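Local coordinates for protein putative glutathionylspermidine synthase (Methylobacillus flagellatus, PDB 3N6X) that probably acts as an ATP-dependent ligase of the circularly permuted ATP-grasp type, possibly a glutathionylspermidine synthase, at residues H103-Y106 against I111-A114; H107-I112 against S120-A125; K96-F101 against D162-P167; A114-S119 against I331-G336. All coordinates share one frame; numbering follows the deposited sequence.

Contact 1 (H103-Y106 against I111-A114); sequences HDVY and IIKA
Asp104 reaches from the end of helix 81-105 to the first turn of helix 110-113, where its OD2 accepts the backbone N-H of Ile111 at 2.9 Å from Ile111 N. The N-H...O angle is 156°, and the nitrogen meets the syn side of OD2, 15° out of the carboxylate plane. Asp104 CG stands anti to its own nitrogen (chi1 -167°), which carries the carboxylate out across the turn. OD1 accepts the next N-H back, that of Glu110, while OD2 takes a second bond from the hydroxyl of Tyr334, so three bonds hold the carboxylate and fix its rotation; a glycerol, probably left from crystallisation, adds a weak hydrogen bond to OD1. An acid placed over the N-terminal N-H groups of a short helix would probably be stabilised in its charged form by the helix end. This is the compact part of the contact, and it is buried: Ile111 CG2, set between its own nitrogen and carbonyl carbon, also packs 3.5 Å from Asp104 OD2, a methyl beside the gripped oxygen.

The other half is looser. Val105 CG1 and Ile112 CD1 come only to 4.5 Å, a light methyl-to-methyl touch, and Ile112 lies on a partly exposed flank. The end of helix 81-105 is thus bonded to the start of helix 110-113 across the turn that joins them, with helix 327-335 packed against Ile111 through Phe333 and Tyr334, and the loop after helix 110-113 lying beside Ile111 through Val117.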
loop_
_atom_site.group_PDB
_atom_site.type_symbol
_atom_site.label_atom_id
_atom_site.label_comp_id
_atom_site.label_asym_id
_atom_site.label_seq_id
_atom_site.Cartn_x
_atom_site.Cartn_y
_atom_site.Cartn_z
ATOM N N HIS A 103 8.167 -14.358 -11.074
ATOM C CA HIS A 103 9.262 -15.156 -11.608
ATOM C C HIS A 103 8.711 -16.171 -12.636
ATOM O O HIS A 103 9.305 -16.365 -13.694
ATOM C CB HIS A 103 10.013 -15.887 -10.479
ATOM C CG HIS A 103 11.068 -16.807 -10.987
ATOM N ND1 HIS A 103 12.337 -16.345 -11.300
ATOM C CD2 HIS A 103 10.985 -18.116 -11.325
ATOM C CE1 HIS A 103 12.995 -17.390 -11.782
ATOM N NE2 HIS A 103 12.226 -18.481 -11.813
ATOM N N ASP A 104 7.573 -16.799 -12.325
ATOM C CA ASP A 104 6.974 -17.793 -13.216
ATOM C C ASP A 104 6.511 -17.203 -14.575
ATOM O O ASP A 104 6.879 -17.759 -15.612
ATOM C CB ASP A 104 5.835 -18.537 -12.510
ATOM C CG ASP A 104 5.353 -19.793 -13.212
ATOM O OD1 ASP A 104 6.168 -20.444 -13.887
ATOM O OD2 ASP A 104 4.198 -20.171 -13.005
ATOM N N VAL A 105 5.754 -16.046 -14.578
ATOM C CA VAL A 105 5.277 -15.435 -15.846
ATOM C C VAL A 105 6.375 -15.033 -16.796
ATOM O O VAL A 105 6.126 -14.926 -18.009
ATOM C CB VAL A 105 4.256 -14.279 -15.697
ATOM C CG1 VAL A 105 2.897 -14.797 -15.356
ATOM C CG2 VAL A 105 4.727 -13.209 -14.715
ATOM N N TYR A 106 7.548 -14.670 -16.251
ATOM C CA TYR A 106 8.673 -14.220 -17.070
ATOM C C TYR A 106 9.685 -15.346 -17.299
ATOM O O TYR A 106 10.756 -15.110 -17.857
ATOM C CB TYR A 106 9.326 -12.979 -16.443
ATOM C CG TYR A 106 8.418 -11.770 -16.459
ATOM C CD1 TYR A 106 7.911 -11.273 -17.654
ATOM C CD2 TYR A 106 8.104 -11.090 -15.283
ATOM C CE1 TYR A 106 7.082 -10.154 -17.679
ATOM C CE2 TYR A 106 7.278 -9.962 -15.297
ATOM C CZ TYR A 106 6.766 -9.502 -16.499
ATOM O OH TYR A 106 5.944 -8.408 -16.540
ATOM N N ILE A 111 2.235 -21.911 -14.215
ATOM C CA ILE A 111 0.849 -21.677 -13.785
ATOM C C ILE A 111 -0.116 -21.533 -14.981
ATOM O O ILE A 111 -1.303 -21.813 -14.838
ATOM C CB ILE A 111 0.744 -20.489 -12.775
ATOM C CG1 ILE A 111 -0.596 -20.553 -11.975
ATOM C CG2 ILE A 111 0.946 -19.114 -13.489
ATOM C CD1 ILE A 111 -0.635 -19.796 -10.612
ATOM N N ILE A 112 0.391 -21.065 -16.147
ATOM C CA ILE A 112 -0.423 -20.937 -17.365
ATOM C C ILE A 112 -0.573 -22.330 -18.018
ATOM O O ILE A 112 -1.690 -22.736 -18.342
ATOM C CB ILE A 112 0.140 -19.866 -18.350
ATOM C CG1 ILE A 112 0.186 -18.453 -17.674
ATOM C CG2 ILE A 112 -0.700 -19.830 -19.644
ATOM C CD1 ILE A 112 0.920 -17.321 -18.510
ATOM N N LYS A 113 0.548 -23.091 -18.109
ATOM C CA LYS A 113 0.557 -24.450 -18.657
ATOM C C LYS A 113 -0.329 -25.394 -17.834
ATOM O O LYS A 113 -0.891 -26.335 -18.397
ATOM C CB LYS A 113 1.997 -25.002 -18.745
ATOM C CG LYS A 113 2.896 -24.186 -19.670
ATOM C CD LYS A 113 4.358 -24.607 -19.574
ATOM C CE LYS A 113 5.193 -23.933 -20.638
ATOM N NZ LYS A 113 6.647 -24.167 -20.428
ATOM N N ALA A 114 -0.452 -25.144 -16.497
ATOM C CA ALA A 114 -1.301 -25.942 -15.605
ATOM C C ALA A 114 -2.801 -25.545 -15.716
ATOM O O ALA A 114 -3.653 -26.163 -15.064
ATOM C CB ALA A 114 -0.822 -25.824 -14.161
#

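Contact 2 (H107-I112 against S120-A125); sequences HDQEII and SILANA
Ile112 CD1 is the apolar centre of this contact, touching two neighbouring side chains of the 3-10 segment 120-123 that both lie ahead of it. It lies 3.8 Å from Ile121 CG2 and 4.0 Å from Leu122 CD2, and in both pairs the side chains meet at a slant. Ile112 CG1 is anti to the carbonyl carbon (chi1 -60°), and its extended chain puts CD1 at the foremost point.

A polar group lies against a methyl next to this: the amide NE2 of Gln109 is 3.8 Å from Leu122 CD2, the two side chains advancing from opposite directions. A methyl offers no acceptor, so this is van der Waals contact; NE2 gives its hydrogen bond to the backbone oxygen of Val105. Gln109, at the N-cap position of helix 110-113, thereby spans the inter-helix turn.

Backbone bonds keep the opposing segment compact: Ala123 N to Ser120 O is 2.9 Å and Asn124 N to Ile121 O is 3.1 Å, which presents Ile121 and Leu122 side by side.

Leu122 is exposed, whereas Ile121 is buried and turns inward to Phe101 of helix 81-105; the contact thus folds the loop after helix 110-113 back over both helices.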
loop_
_atom_site.group_PDB
_atom_site.type_symbol
_atom_site.label_atom_id
_atom_site.label_comp_id
_atom_site.label_asym_id
_atom_site.label_seq_id
_atom_site.Cartn_x
_atom_site.Cartn_y
_atom_site.Cartn_z
ATOM N N HIS A 107 9.324 -16.584 -16.901
ATOM C CA HIS A 107 10.183 -17.744 -17.100
ATOM C C HIS A 107 9.439 -18.905 -17.750
ATOM O O HIS A 107 9.055 -18.772 -18.901
ATOM C CB HIS A 107 10.958 -18.126 -15.812
ATOM C CG HIS A 107 12.030 -17.128 -15.468
ATOM N ND1 HIS A 107 11.758 -16.006 -14.687
ATOM C CD2 HIS A 107 13.314 -17.054 -15.897
ATOM C CE1 HIS A 107 12.892 -15.324 -14.628
ATOM N NE2 HIS A 107 13.853 -15.903 -15.349
ATOM N N ASP A 108 9.205 -20.021 -17.035
ATOM C CA ASP A 108 8.558 -21.200 -17.621
ATOM C C ASP A 108 7.042 -21.129 -17.727
ATOM O O ASP A 108 6.443 -21.974 -18.395
ATOM C CB ASP A 108 9.009 -22.491 -16.922
ATOM C CG ASP A 108 10.504 -22.786 -17.099
ATOM O OD1 ASP A 108 11.090 -22.322 -18.110
ATOM O OD2 ASP A 108 11.073 -23.494 -16.242
ATOM N N GLN A 109 6.414 -20.120 -17.089
ATOM C CA GLN A 109 4.950 -19.930 -17.118
ATOM C C GLN A 109 4.197 -21.214 -16.754
ATOM O O GLN A 109 3.211 -21.561 -17.402
ATOM C CB GLN A 109 4.490 -19.346 -18.466
ATOM C CG GLN A 109 5.161 -18.007 -18.775
ATOM C CD GLN A 109 4.791 -17.428 -20.116
ATOM O OE1 GLN A 109 4.396 -18.133 -21.039
ATOM N NE2 GLN A 109 4.969 -16.121 -20.266
ATOM N N GLU A 110 4.679 -21.917 -15.700
ATOM C CA GLU A 110 4.112 -23.178 -15.220
ATOM C C GLU A 110 2.631 -23.056 -14.837
ATOM O O GLU A 110 1.863 -23.987 -15.088
ATOM C CB GLU A 110 4.926 -23.745 -14.033
ATOM C CG GLU A 110 6.338 -24.218 -14.387
ATOM C CD GLU A 110 6.496 -25.301 -15.450
ATOM O OE1 GLU A 110 5.502 -26.002 -15.760
ATOM O OE2 GLU A 110 7.635 -25.470 -15.947
ATOM N N ILE A 111 2.235 -21.911 -14.215
ATOM C CA ILE A 111 0.849 -21.677 -13.785
ATOM C C ILE A 111 -0.116 -21.533 -14.981
ATOM O O ILE A 111 -1.303 -21.813 -14.838
ATOM C CB ILE A 111 0.744 -20.489 -12.775
ATOM C CG1 ILE A 111 -0.596 -20.553 -11.975
ATOM C CG2 ILE A 111 0.946 -19.114 -13.489
ATOM C CD1 ILE A 111 -0.635 -19.796 -10.612
ATOM N N ILE A 112 0.391 -21.065 -16.147
ATOM C CA ILE A 112 -0.423 -20.937 -17.365
ATOM C C ILE A 112 -0.573 -22.330 -18.018
ATOM O O ILE A 112 -1.690 -22.736 -18.342
ATOM C CB ILE A 112 0.140 -19.866 -18.350
ATOM C CG1 ILE A 112 0.186 -18.453 -17.674
ATOM C CG2 ILE A 112 -0.700 -19.830 -19.644
ATOM C CD1 ILE A 112 0.920 -17.321 -18.510
ATOM N N SER A 120 -4.736 -15.310 -21.420
ATOM C CA SER A 120 -5.178 -13.940 -21.712
ATOM C C SER A 120 -4.415 -12.906 -20.887
ATOM O O SER A 120 -4.334 -11.744 -21.288
ATOM C CB SER A 120 -6.681 -13.795 -21.500
ATOM O OG SER A 120 -7.077 -14.236 -20.213
ATOM N N ILE A 121 -3.784 -13.348 -19.769
ATOM C CA ILE A 121 -2.933 -12.490 -18.928
ATOM C C ILE A 121 -1.793 -11.860 -19.766
ATOM O O ILE A 121 -1.324 -10.773 -19.450
ATOM C CB ILE A 121 -2.390 -13.280 -17.681
ATOM C CG1 ILE A 121 -1.878 -12.330 -16.599
ATOM C CG2 ILE A 121 -1.310 -14.316 -18.071
ATOM C CD1 ILE A 121 -2.152 -12.779 -15.249
ATOM N N LEU A 122 -1.376 -12.547 -20.839
ATOM C CA LEU A 122 -0.304 -12.089 -21.727
ATOM C C LEU A 122 -0.749 -10.924 -22.635
ATOM O O LEU A 122 0.086 -10.330 -23.316
ATOM C CB LEU A 122 0.259 -13.266 -22.551
ATOM C CG LEU A 122 0.735 -14.478 -21.742
ATOM C CD1 LEU A 122 1.273 -15.565 -22.656
ATOM C CD2 LEU A 122 1.791 -14.085 -20.724
ATOM N N ALA A 123 -2.064 -10.588 -22.620
ATOM C CA ALA A 123 -2.610 -9.433 -23.350
ATOM C C ALA A 123 -2.498 -8.169 -22.484
ATOM O O ALA A 123 -2.680 -7.060 -22.985
ATOM C CB ALA A 123 -4.071 -9.682 -23.727
ATOM N N ASN A 124 -2.180 -8.341 -21.185
ATOM C CA ASN A 124 -2.048 -7.237 -20.247
ATOM C C ASN A 124 -0.876 -6.335 -20.603
ATOM O O ASN A 124 0.235 -6.822 -20.827
ATOM C CB ASN A 124 -1.920 -7.753 -18.820
ATOM C CG ASN A 124 -2.361 -6.758 -17.791
ATOM O OD1 ASN A 124 -1.853 -5.631 -17.713
ATOM N ND2 ASN A 124 -3.327 -7.149 -16.983
ATOM N N ALA A 125 -1.132 -5.008 -20.655
ATOM C CA ALA A 125 -0.132 -3.979 -20.992
ATOM C C ALA A 125 0.959 -3.915 -19.950
ATOM O O ALA A 125 2.072 -3.470 -20.244
ATOM C CB ALA A 125 -0.805 -2.622 -21.108
#

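Contact 3 (K96-F101 against D162-P167); sequences KALNMF and DNLRTP. With SO4 (sulfate ion), chain B.
Oxygen O4 of a bound sulfate is gripped twice by Thr166, on the far side of the 162-167 turn from Leu98, which packs on Asp162 and Leu164. Thr166 N lies 2.7 Å from O4 with an N-H...O angle of 150°, and Thr166 OG1 donates to the same atom at 3.2 Å. The hydroxyl stands between the backbone nitrogen and the carbonyl carbon (chi1 57°), so nitrogen and oxygen can share one acceptor. Arg165 N binds sulfate O2 at 2.7 Å, but the Arg165 guanidinium is engaged with Asp319 through a salt bridge.

Across the buried interface Leu98 divides its two methyls. CD1 leans on the carboxylate of Asp162, 3.7 Å from OD1, as a nonpolar neighbour; the charge of OD1 is met by Arg94 in a salt bridge. CD2 meets Leu164 CD1 at 4.2 Å, branch against branch, and Ala318 of helix 316-319 touches both leucines. The helix side chain thus backs the strand end while the following peptides turn their N-H groups to the anion.

The sulfate probably comes from the crystallisation liquor. A main-chain anion site at the C-terminal end of strand 157-163 is nonetheless consistent with a pocket for a phosphate or carboxylate group in an ATP-grasp ligase.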
loop_
_atom_site.group_PDB
_atom_site.type_symbol
_atom_site.label_atom_id
_atom_site.label_comp_id
_atom_site.label_asym_id
_atom_site.label_seq_id
_atom_site.Cartn_x
_atom_site.Cartn_y
_atom_site.Cartn_z
ATOM N N LYS A 96 4.913 -13.638 -0.942
ATOM C CA LYS A 96 5.793 -14.704 -1.467
ATOM C C LYS A 96 5.211 -15.301 -2.736
ATOM O O LYS A 96 5.928 -15.455 -3.714
ATOM C CB LYS A 96 6.055 -15.804 -0.427
ATOM C CG LYS A 96 7.072 -15.398 0.638
ATOM C CD LYS A 96 7.143 -16.438 1.763
ATOM C CE LYS A 96 8.370 -16.264 2.630
ATOM N NZ LYS A 96 8.361 -17.202 3.787
ATOM N N ALA A 97 3.904 -15.573 -2.745
ATOM C CA ALA A 97 3.212 -16.148 -3.912
ATOM C C ALA A 97 3.199 -15.160 -5.093
ATOM O O ALA A 97 3.395 -15.572 -6.228
ATOM C CB ALA A 97 1.792 -16.541 -3.539
ATOM N N LEU A 98 3.045 -13.851 -4.809
ATOM C CA LEU A 98 3.070 -12.799 -5.835
ATOM C C LEU A 98 4.449 -12.701 -6.510
ATOM O O LEU A 98 4.518 -12.604 -7.740
ATOM C CB LEU A 98 2.637 -11.443 -5.250
ATOM C CG LEU A 98 1.104 -11.259 -5.056
ATOM C CD1 LEU A 98 0.804 -10.099 -4.104
ATOM C CD2 LEU A 98 0.391 -11.023 -6.400
ATOM N N ASN A 99 5.543 -12.818 -5.714
ATOM C CA ASN A 99 6.922 -12.819 -6.232
ATOM C C ASN A 99 7.239 -14.089 -7.002
ATOM O O ASN A 99 7.944 -14.032 -7.999
ATOM C CB ASN A 99 7.946 -12.597 -5.100
ATOM C CG ASN A 99 8.240 -11.131 -4.861
ATOM O OD1 ASN A 99 8.484 -10.358 -5.799
ATOM N ND2 ASN A 99 8.163 -10.701 -3.611
HETATM N N MSE A 100 6.723 -15.236 -6.547
HETATM C CA MSE A 100 6.914 -16.499 -7.255
HETATM C C MSE A 100 6.102 -16.523 -8.565
HETATM O O MSE A 100 6.581 -17.035 -9.576
HETATM C CB MSE A 100 6.561 -17.673 -6.359
HETATM C CG MSE A 100 7.536 -17.833 -5.214
HETATM SE SE MSE A 100 7.034 -19.243 -4.023
HETATM C CE MSE A 100 7.703 -20.713 -5.106
ATOM N N PHE A 101 4.917 -15.885 -8.558
ATOM C CA PHE A 101 4.091 -15.726 -9.756
ATOM C C PHE A 101 4.840 -14.905 -10.805
ATOM O O PHE A 101 4.903 -15.312 -11.964
ATOM C CB PHE A 101 2.744 -15.054 -9.416
ATOM C CG PHE A 101 1.989 -14.581 -10.635
ATOM C CD1 PHE A 101 1.399 -15.495 -11.507
ATOM C CD2 PHE A 101 1.895 -13.227 -10.932
ATOM C CE1 PHE A 101 0.733 -15.061 -12.658
ATOM C CE2 PHE A 101 1.240 -12.789 -12.091
ATOM C CZ PHE A 101 0.650 -13.709 -12.942
ATOM N N ASP A 162 -3.547 -5.170 -3.991
ATOM C CA ASP A 162 -2.096 -5.307 -3.840
ATOM C C ASP A 162 -1.419 -4.085 -4.505
ATOM O O ASP A 162 -1.953 -3.558 -5.475
ATOM C CB ASP A 162 -1.611 -6.629 -4.480
ATOM C CG ASP A 162 -2.246 -7.881 -3.874
ATOM O OD1 ASP A 162 -1.982 -8.166 -2.683
ATOM O OD2 ASP A 162 -2.981 -8.593 -4.605
ATOM N N ASN A 163 -0.288 -3.601 -3.948
ATOM C CA ASN A 163 0.445 -2.436 -4.507
ATOM C C ASN A 163 1.905 -2.799 -4.681
ATOM O O ASN A 163 2.653 -2.802 -3.704
ATOM C CB ASN A 163 0.301 -1.201 -3.604
ATOM C CG ASN A 163 -1.122 -0.815 -3.331
ATOM O OD1 ASN A 163 -1.776 -0.145 -4.139
ATOM N ND2 ASN A 163 -1.640 -1.248 -2.189
ATOM N N LEU A 164 2.308 -3.133 -5.924
ATOM C CA LEU A 164 3.631 -3.677 -6.216
ATOM C C LEU A 164 4.471 -2.829 -7.176
ATOM O O LEU A 164 5.546 -3.274 -7.595
ATOM C CB LEU A 164 3.481 -5.116 -6.803
ATOM C CG LEU A 164 2.475 -6.066 -6.132
ATOM C CD1 LEU A 164 2.242 -7.281 -6.993
ATOM C CD2 LEU A 164 2.951 -6.501 -4.775
ATOM N N ARG A 165 3.967 -1.664 -7.586
ATOM C CA ARG A 165 4.662 -0.821 -8.567
ATOM C C ARG A 165 5.659 0.136 -7.884
ATOM O O ARG A 165 6.872 -0.125 -7.912
ATOM C CB ARG A 165 3.645 -0.088 -9.474
ATOM C CG ARG A 165 2.893 -1.069 -10.385
ATOM C CD ARG A 165 1.627 -0.501 -10.969
ATOM N NE ARG A 165 0.702 -1.568 -11.340
ATOM C CZ ARG A 165 -0.220 -1.466 -12.289
ATOM N NH1 ARG A 165 -0.345 -0.345 -12.985
ATOM N NH2 ARG A 165 -1.014 -2.491 -12.561
ATOM N N THR A 166 5.153 1.212 -7.247
ATOM C CA THR A 166 5.967 2.149 -6.433
ATOM C C THR A 166 5.163 2.434 -5.123
ATOM O O THR A 166 4.695 3.573 -4.932
ATOM C CB THR A 166 6.269 3.476 -7.228
ATOM O OG1 THR A 166 5.029 4.080 -7.617
ATOM C CG2 THR A 166 7.165 3.252 -8.460
ATOM N N PRO A 167 4.830 1.375 -4.300
ATOM C CA PRO A 167 3.966 1.600 -3.118
ATOM C C PRO A 167 4.396 2.772 -2.242
ATOM O O PRO A 167 5.598 2.995 -2.031
ATOM C CB PRO A 167 4.018 0.258 -2.369
ATOM C CG PRO A 167 5.178 -0.464 -2.947
ATOM C CD PRO A 167 5.269 -0.031 -4.367
HETATM S S SO4 B . 1.574 1.263 -6.379
HETATM O O1 SO4 B . 1.136 1.504 -5.019
HETATM O O2 SO4 B . 2.018 -0.108 -6.518
HETATM O O3 SO4 B . 0.470 1.531 -7.276
HETATM O O4 SO4 B . 2.644 2.162 -6.710
#

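Contact 4 (A114-S119 against I331-G336); sequences AGIVPS and IRFYLG
Phe333 swings its ring out from helix 327-335 with CG anti to the backbone nitrogen (chi1 -175°), and Ile116 answers with CG1 anti to its carbonyl carbon (chi1 -69°). Together these torsions bring the end of the isoleucine chain to the phenylalanine rim. The second torsion of Ile116, 140°, departs well from a staggered value and sets where CD1 lies: 3.5 Å from Phe333 CD1 and 4.0 Å from Phe333 CE1. The two side chains meet at a slant, and the methyl approaches the ring obliquely.

Ala114 adds a second methyl to the same part of the ring, its CB lying 3.8 Å from Phe333 CE1, also obliquely. The closest approaches thus fall on two neighbouring ring carbons, CD1 and CE1, and no hydrogen bond crosses the contact. Gly115, at positive phi, turns the chain out of helix 110-113 between Ala114 and Ile116, so that both can face Phe333. The opposite rim of the ring is taken up within its own helix: Phe333 CD2 lies 3.5 Å above the plane of the Tyr334 ring, offset toward its margin, which helps to hold the phenyl group in place.

Ala114 is exposed, and Ile116 and Phe333 are partly so; this is apolar packing at the surface. Deeper in, Ile111 of helix 110-113 packs on Ile116. The loop 114-119 is thus laid beside the last turns of helix 327-335, whose inner side rests on helix 81-105 through Ile331 on Ala97 and Tyr334 on Phe101.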
loop_
_atom_site.group_PDB
_atom_site.type_symbol
_atom_site.label_atom_id
_atom_site.label_comp_id
_atom_site.label_asym_id
_atom_site.label_seq_id
_atom_site.Cartn_x
_atom_site.Cartn_y
_atom_site.Cartn_z
ATOM N N ALA A 114 -0.452 -25.144 -16.497
ATOM C CA ALA A 114 -1.301 -25.942 -15.605
ATOM C C ALA A 114 -2.801 -25.545 -15.716
ATOM O O ALA A 114 -3.653 -26.163 -15.064
ATOM C CB ALA A 114 -0.822 -25.824 -14.161
ATOM N N GLY A 115 -3.092 -24.535 -16.540
ATOM C CA GLY A 115 -4.451 -24.057 -16.791
ATOM C C GLY A 115 -5.061 -23.202 -15.690
ATOM O O GLY A 115 -6.205 -22.746 -15.826
ATOM N N ILE A 116 -4.296 -22.940 -14.605
ATOM C CA ILE A 116 -4.773 -22.162 -13.449
ATOM C C ILE A 116 -4.952 -20.665 -13.761
ATOM O O ILE A 116 -5.989 -20.080 -13.421
ATOM C CB ILE A 116 -3.925 -22.455 -12.184
ATOM C CG1 ILE A 116 -4.182 -23.896 -11.700
ATOM C CG2 ILE A 116 -4.215 -21.439 -11.068
ATOM C CD1 ILE A 116 -3.005 -24.595 -11.236
ATOM N N VAL A 117 -3.978 -20.062 -14.440
ATOM C CA VAL A 117 -4.098 -18.677 -14.890
ATOM C C VAL A 117 -4.243 -18.701 -16.406
ATOM O O VAL A 117 -3.438 -19.338 -17.079
ATOM C CB VAL A 117 -2.909 -17.775 -14.420
ATOM C CG1 VAL A 117 -2.961 -16.398 -15.084
ATOM C CG2 VAL A 117 -2.895 -17.633 -12.898
ATOM N N PRO A 118 -5.320 -18.100 -16.963
ATOM C CA PRO A 118 -5.497 -18.109 -18.433
ATOM C C PRO A 118 -4.354 -17.428 -19.170
ATOM O O PRO A 118 -3.707 -16.536 -18.616
ATOM C CB PRO A 118 -6.800 -17.320 -18.639
ATOM C CG PRO A 118 -7.478 -17.327 -17.332
ATOM C CD PRO A 118 -6.403 -17.355 -16.297
ATOM N N SER A 119 -4.154 -17.790 -20.450
ATOM C CA SER A 119 -3.117 -17.178 -21.293
ATOM C C SER A 119 -3.478 -15.733 -21.672
ATOM O O SER A 119 -2.624 -15.005 -22.152
ATOM C CB SER A 119 -2.876 -18.014 -22.550
ATOM O OG SER A 119 -3.862 -17.764 -23.541
ATOM N N ILE A 331 -1.228 -18.789 -4.296
ATOM C CA ILE A 331 -0.819 -19.299 -2.981
ATOM C C ILE A 331 -0.887 -20.849 -2.964
ATOM O O ILE A 331 0.104 -21.491 -2.647
ATOM C CB ILE A 331 -1.626 -18.639 -1.816
ATOM C CG1 ILE A 331 -1.317 -17.126 -1.704
ATOM C CG2 ILE A 331 -1.362 -19.360 -0.475
ATOM C CD1 ILE A 331 -2.448 -16.285 -1.067
ATOM N N ARG A 332 -2.005 -21.426 -3.427
ATOM C CA ARG A 332 -2.175 -22.889 -3.534
ATOM C C ARG A 332 -1.162 -23.501 -4.487
ATOM O O ARG A 332 -0.519 -24.475 -4.127
ATOM C CB ARG A 332 -3.607 -23.242 -3.981
ATOM C CG ARG A 332 -4.668 -22.725 -3.040
ATOM C CD ARG A 332 -6.050 -23.151 -3.441
ATOM N NE ARG A 332 -6.994 -22.906 -2.356
ATOM C CZ ARG A 332 -7.902 -21.939 -2.358
ATOM N NH1 ARG A 332 -8.063 -21.170 -3.429
ATOM N NH2 ARG A 332 -8.683 -21.758 -1.308
ATOM N N PHE A 333 -0.971 -22.896 -5.683
ATOM C CA PHE A 333 -0.046 -23.429 -6.693
ATOM C C PHE A 333 1.443 -23.352 -6.274
ATOM O O PHE A 333 2.149 -24.351 -6.361
ATOM C CB PHE A 333 -0.280 -22.751 -8.066
ATOM C CG PHE A 333 0.545 -23.320 -9.207
ATOM C CD1 PHE A 333 0.172 -24.510 -9.836
ATOM C CD2 PHE A 333 1.688 -22.661 -9.661
ATOM C CE1 PHE A 333 0.931 -25.031 -10.895
ATOM C CE2 PHE A 333 2.443 -23.184 -10.715
ATOM C CZ PHE A 333 2.059 -24.369 -11.324
ATOM N N TYR A 334 1.920 -22.178 -5.847
ATOM C CA TYR A 334 3.340 -22.002 -5.527
ATOM C C TYR A 334 3.737 -22.479 -4.176
ATOM O O TYR A 334 4.883 -22.906 -3.997
ATOM C CB TYR A 334 3.779 -20.531 -5.716
ATOM C CG TYR A 334 3.614 -20.059 -7.144
ATOM C CD1 TYR A 334 4.392 -20.590 -8.170
ATOM C CD2 TYR A 334 2.660 -19.104 -7.477
ATOM C CE1 TYR A 334 4.235 -20.166 -9.489
ATOM C CE2 TYR A 334 2.456 -18.714 -8.794
ATOM C CZ TYR A 334 3.248 -19.243 -9.798
ATOM O OH TYR A 334 3.068 -18.819 -11.085
ATOM N N LEU A 335 2.854 -22.315 -3.185
ATOM C CA LEU A 335 3.214 -22.617 -1.808
ATOM C C LEU A 335 2.591 -23.900 -1.272
ATOM O O LEU A 335 2.982 -24.351 -0.198
ATOM C CB LEU A 335 2.872 -21.428 -0.896
ATOM C CG LEU A 335 3.511 -20.087 -1.272
ATOM C CD1 LEU A 335 2.863 -18.957 -0.505
ATOM C CD2 LEU A 335 5.010 -20.102 -1.002
ATOM N N GLY A 336 1.613 -24.456 -2.002
ATOM C CA GLY A 336 0.892 -25.654 -1.577
ATOM C C GLY A 336 0.135 -25.442 -0.282
ATOM O O GLY A 336 0.000 -26.369 0.521
#

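In the fold
Contacts 1, 2 and 4 form one cluster, contact 1 lying about 6 Å from contact 2 and 8 Å from contact 4, centre to centre. Ile111 is the common piece: contacts 1 and 2 share it, its backbone O lies 3.2 Å from Val117 N of contact 4, and Ala114 belongs to both contacts 1 and 4. The 2.6 Å bond from Asp104 OD2 to Tyr334 OH ties contacts 1 and 4 directly. Contact 3, about 15 Å from each of the others, carries the sulfate site nearer the centre of the chain. Phe101 joins it to the cluster, its CZ lying 3.7 Å from Ile121 CD1.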